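PDB 3RR6: 2-hydroxyhepta-2,4-diene-1,7-dioate isomerase from Mycobacterium abscessus, which probably binds a metal ion and acts as an isomerase or acetylpyruvate hydrolase of the fumarylacetoacetate hydrolase family. Local coordinates for residues P109-E114 against K166-F171. Numbering follows the deposited sequence.
Sequences PPSATE and KGHDTF. With EDO (1,2-ethanediol), chain E.
P109 and H168 each open a beta turn, type I from P109 to A112 and type II from H168 to F171, and the turns meet there with the CA atoms of P109 and H168 7.6 Å apart. Each turn is closed by its own backbone hydrogen bond, A112 N to P109 O and F171 N to H168 O. The P109 ring reaches two aromatic rings of the other turn. Its CG lies over one face of the H168 imidazole, 3.7 Å from the ring centroid and 18° off the normal, a CH-pi contact. P109 CG is offset toward the rim, nearest to H168 ND1 at 3.6 Å. P109 CD meets F171 CZ at 3.5 Å, an apolar contact. H168 CB in turn sits over the centre of one face of the F171 ring, which joins the two aromatic side chains. With H168 CG anti to the carbonyl carbon (chi1 -63°), the imidazole lays a face against P109 CG. H168 NE2 is hydrogen-bonded to H155 ND1, which helps fix the rotation of the ring. An ethanediol molecule, probably from the crystallisation liquor, lies at the edge of this ring. Its O1 is hydrogen-bonded to S111 OG at 2.7 Å, and the ethanediol is also hydrogen-bonded to R164 NH1. In the turn 168-171, T170 OG1 donates to D169 O at 2.6 Å and is also hydrogen-bonded to Q107 N of strand 106-107. The contact joins the loop between strands 106-107 and 115-125 to the turn between helix 163-167 and strand 172-179. H155 of helix 153-159 bridges both, its NE2 hydrogen-bonded to S111 O, and V150 of strand 141-152 packs against F171.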
ATOM      1  N   PRO A 109      -4.040 -13.168 -14.520  1.00 17.23           N
ATOM      2  CA  PRO A 109      -5.198 -14.004 -14.830  1.00 18.66           C
ATOM      3  C   PRO A 109      -5.267 -14.401 -16.291  1.00 18.62           C
ATOM      4  O   PRO A 109      -4.936 -13.595 -17.148  1.00 17.72           O
ATOM      5  CB  PRO A 109      -6.384 -13.077 -14.507  1.00 18.83           C
ATOM      6  CG  PRO A 109      -5.874 -12.077 -13.647  1.00 18.95           C
ATOM      7  CD  PRO A 109      -4.464 -11.849 -14.018  1.00 17.37           C
ATOM      8  N   PRO A 110      -5.721 -15.631 -16.588  1.00 19.97           N
ATOM      9  CA  PRO A 110      -5.855 -16.000 -17.994  1.00 20.59           C
ATOM     10  C   PRO A 110      -6.841 -15.122 -18.769  1.00 20.36           C
ATOM     11  O   PRO A 110      -6.725 -15.020 -19.989  1.00 21.52           O
ATOM     12  CB  PRO A 110      -6.347 -17.457 -17.955  1.00 21.35           C
ATOM     13  CG  PRO A 110      -6.649 -17.770 -16.574  1.00 21.44           C
ATOM     14  CD  PRO A 110      -6.120 -16.710 -15.670  1.00 20.62           C
ATOM     15  N   SER A 111      -7.779 -14.490 -18.068  1.00 19.26           N
ATOM     16  CA  SER A 111      -8.748 -13.611 -18.708  1.00 19.03           C
ATOM     17  C   SER A 111      -8.243 -12.180 -18.931  1.00 18.40           C
ATOM     18  O   SER A 111      -8.938 -11.386 -19.566  1.00 18.26           O
ATOM     19  CB  SER A 111     -10.041 -13.563 -17.895  1.00 18.96           C
ATOM     20  OG  SER A 111      -9.838 -12.972 -16.623  1.00 18.46           O
ATOM     21  N   ALA A 112      -7.057 -11.859 -18.412  1.00 18.28           N
ATOM     22  CA  ALA A 112      -6.499 -10.503 -18.519  1.00 18.46           C
ATOM     23  C   ALA A 112      -5.382 -10.446 -19.544  1.00 19.03           C
ATOM     24  O   ALA A 112      -4.429 -11.224 -19.468  1.00 19.86           O
ATOM     25  CB  ALA A 112      -5.974 -10.031 -17.169  1.00 18.07           C
ATOM     26  N   THR A 113      -5.496  -9.512 -20.482  1.00 19.30           N
ATOM     27  CA  THR A 113      -4.509  -9.333 -21.544  1.00 19.88           C
ATOM     28  C   THR A 113      -3.549  -8.156 -21.341  1.00 19.31           C
ATOM     29  O   THR A 113      -2.493  -8.113 -21.980  1.00 19.94           O
ATOM     30  CB  THR A 113      -5.196  -9.145 -22.919  1.00 20.28           C
ATOM     31  OG1 THR A 113      -5.878  -7.885 -22.960  1.00 21.70           O
ATOM     32  CG2 THR A 113      -6.181 -10.283 -23.195  1.00 22.67           C
ATOM     33  N   GLU A 114      -3.899  -7.200 -20.480  1.00 17.63           N
ATOM     34  CA  GLU A 114      -3.084  -6.001 -20.286  1.00 17.61           C
ATOM     35  C   GLU A 114      -3.103  -5.591 -18.817  1.00 15.96           C
ATOM     36  O   GLU A 114      -4.072  -4.978 -18.361  1.00 17.30           O
ATOM     37  CB  GLU A 114      -3.629  -4.849 -21.133  1.00 18.65           C
ATOM     38  CG  GLU A 114      -2.777  -3.601 -21.094  1.00 21.61           C
ATOM     39  CD  GLU A 114      -3.299  -2.479 -21.978  1.00 26.48           C
ATOM     40  OE1 GLU A 114      -2.683  -1.387 -21.954  1.00 30.21           O
ATOM     41  OE2 GLU A 114      -4.316  -2.669 -22.688  1.00 28.73           O
ATOM     42  N   LYS A 166      -9.207  -4.474 -10.735  1.00 10.89           N
ATOM     43  CA  LYS A 166      -8.314  -4.255  -9.602  1.00 11.42           C
ATOM     44  C   LYS A 166      -8.466  -5.289  -8.501  1.00 11.30           C
ATOM     45  O   LYS A 166      -7.747  -5.234  -7.496  1.00 11.87           O
ATOM     46  CB  LYS A 166      -8.558  -2.855  -9.051  1.00 12.09           C
ATOM     47  CG  LYS A 166      -8.106  -1.762 -10.021  1.00 14.07           C
ATOM     48  CD  LYS A 166      -8.486  -0.423  -9.503  1.00 16.09           C
ATOM     49  CE  LYS A 166      -8.024   0.689 -10.421  1.00 16.29           C
ATOM     50  NZ  LYS A 166      -6.543   0.917 -10.410  1.00 16.62           N
ATOM     51  N   GLY A 167      -9.370  -6.251  -8.700  1.00 11.16           N
ATOM     52  CA  GLY A 167      -9.802  -7.138  -7.624  1.00 11.25           C
ATOM     53  C   GLY A 167      -9.380  -8.590  -7.706  1.00 11.44           C
ATOM     54  O   GLY A 167      -9.766  -9.401  -6.852  1.00 11.77           O
ATOM     55  N   HIS A 168      -8.608  -8.939  -8.729  1.00 10.89           N
ATOM     56  CA  HIS A 168      -8.089 -10.293  -8.872  1.00 10.80           C
ATOM     57  C   HIS A 168      -7.187 -10.655  -7.691  1.00 10.66           C
ATOM     58  O   HIS A 168      -6.488  -9.804  -7.142  1.00 10.58           O
ATOM     59  CB  HIS A 168      -7.306 -10.432 -10.182  1.00 11.20           C
ATOM     60  CG  HIS A 168      -8.138 -10.222 -11.406  1.00 11.05           C
ATOM     61  ND1 HIS A 168      -8.921 -11.212 -11.955  1.00 12.13           N
ATOM     62  CD2 HIS A 168      -8.299  -9.131 -12.194  1.00 11.72           C
ATOM     63  CE1 HIS A 168      -9.539 -10.736 -13.022  1.00 11.88           C
ATOM     64  NE2 HIS A 168      -9.179  -9.475 -13.190  1.00 11.54           N
ATOM     65  N   ASP A 169      -7.224 -11.913  -7.267  1.00 10.81           N
ATOM     66  CA  ASP A 169      -6.286 -12.375  -6.254  1.00 11.45           C
ATOM     67  C   ASP A 169      -4.860 -11.982  -6.696  1.00 11.61           C
ATOM     68  O   ASP A 169      -4.524 -12.059  -7.886  1.00 12.01           O
ATOM     69  CB  ASP A 169      -6.370 -13.892  -6.064  1.00 12.13           C
ATOM     70  CG  ASP A 169      -7.604 -14.366  -5.292  1.00 13.15           C
ATOM     71  OD1 ASP A 169      -8.501 -13.579  -4.928  1.00 11.38           O
ATOM     72  OD2 ASP A 169      -7.658 -15.595  -5.040  1.00 14.02           O
ATOM     73  N   THR A 170      -4.060 -11.554  -5.722  1.00 11.36           N
ATOM     74  CA  THR A 170      -2.665 -11.092  -5.884  1.00 11.22           C
ATOM     75  C   THR A 170      -2.487  -9.680  -6.434  1.00 11.17           C
ATOM     76  O   THR A 170      -1.353  -9.214  -6.539  1.00 11.30           O
ATOM     77  CB  THR A 170      -1.748 -12.074  -6.695  1.00 11.73           C
ATOM     78  OG1 THR A 170      -1.936 -11.903  -8.112  1.00 11.81           O
ATOM     79  CG2 THR A 170      -1.976 -13.513  -6.292  1.00 12.57           C
ATOM     80  N   PHE A 171      -3.573  -8.977  -6.745  1.00 10.32           N
ATOM     81  CA  PHE A 171      -3.447  -7.624  -7.313  1.00 10.36           C
ATOM     82  C   PHE A 171      -3.246  -6.493  -6.288  1.00 10.66           C
ATOM     83  O   PHE A 171      -3.284  -5.326  -6.662  1.00 10.97           O
ATOM     84  CB  PHE A 171      -4.626  -7.310  -8.249  1.00 10.70           C
ATOM     85  CG  PHE A 171      -4.471  -7.864  -9.651  1.00 10.70           C
ATOM     86  CD1 PHE A 171      -3.670  -8.970  -9.937  1.00 11.91           C
ATOM     87  CD2 PHE A 171      -5.147  -7.256 -10.696  1.00 11.23           C
ATOM     88  CE1 PHE A 171      -3.551  -9.443 -11.235  1.00 13.31           C
ATOM     89  CE2 PHE A 171      -5.028  -7.727 -11.990  1.00 11.61           C
ATOM     90  CZ  PHE A 171      -4.237  -8.819 -12.259  1.00 12.71           C
TER
HETATM   91  C1  EDO E 265     -12.809 -13.086 -14.704  1.00 21.63           C
HETATM   92  O1  EDO E 265     -12.030 -12.031 -15.268  1.00 17.04           O
HETATM   93  C2  EDO E 265     -13.885 -13.492 -15.687  1.00 24.70           C
HETATM   94  O2  EDO E 265     -13.282 -14.121 -16.833  1.00 26.73           O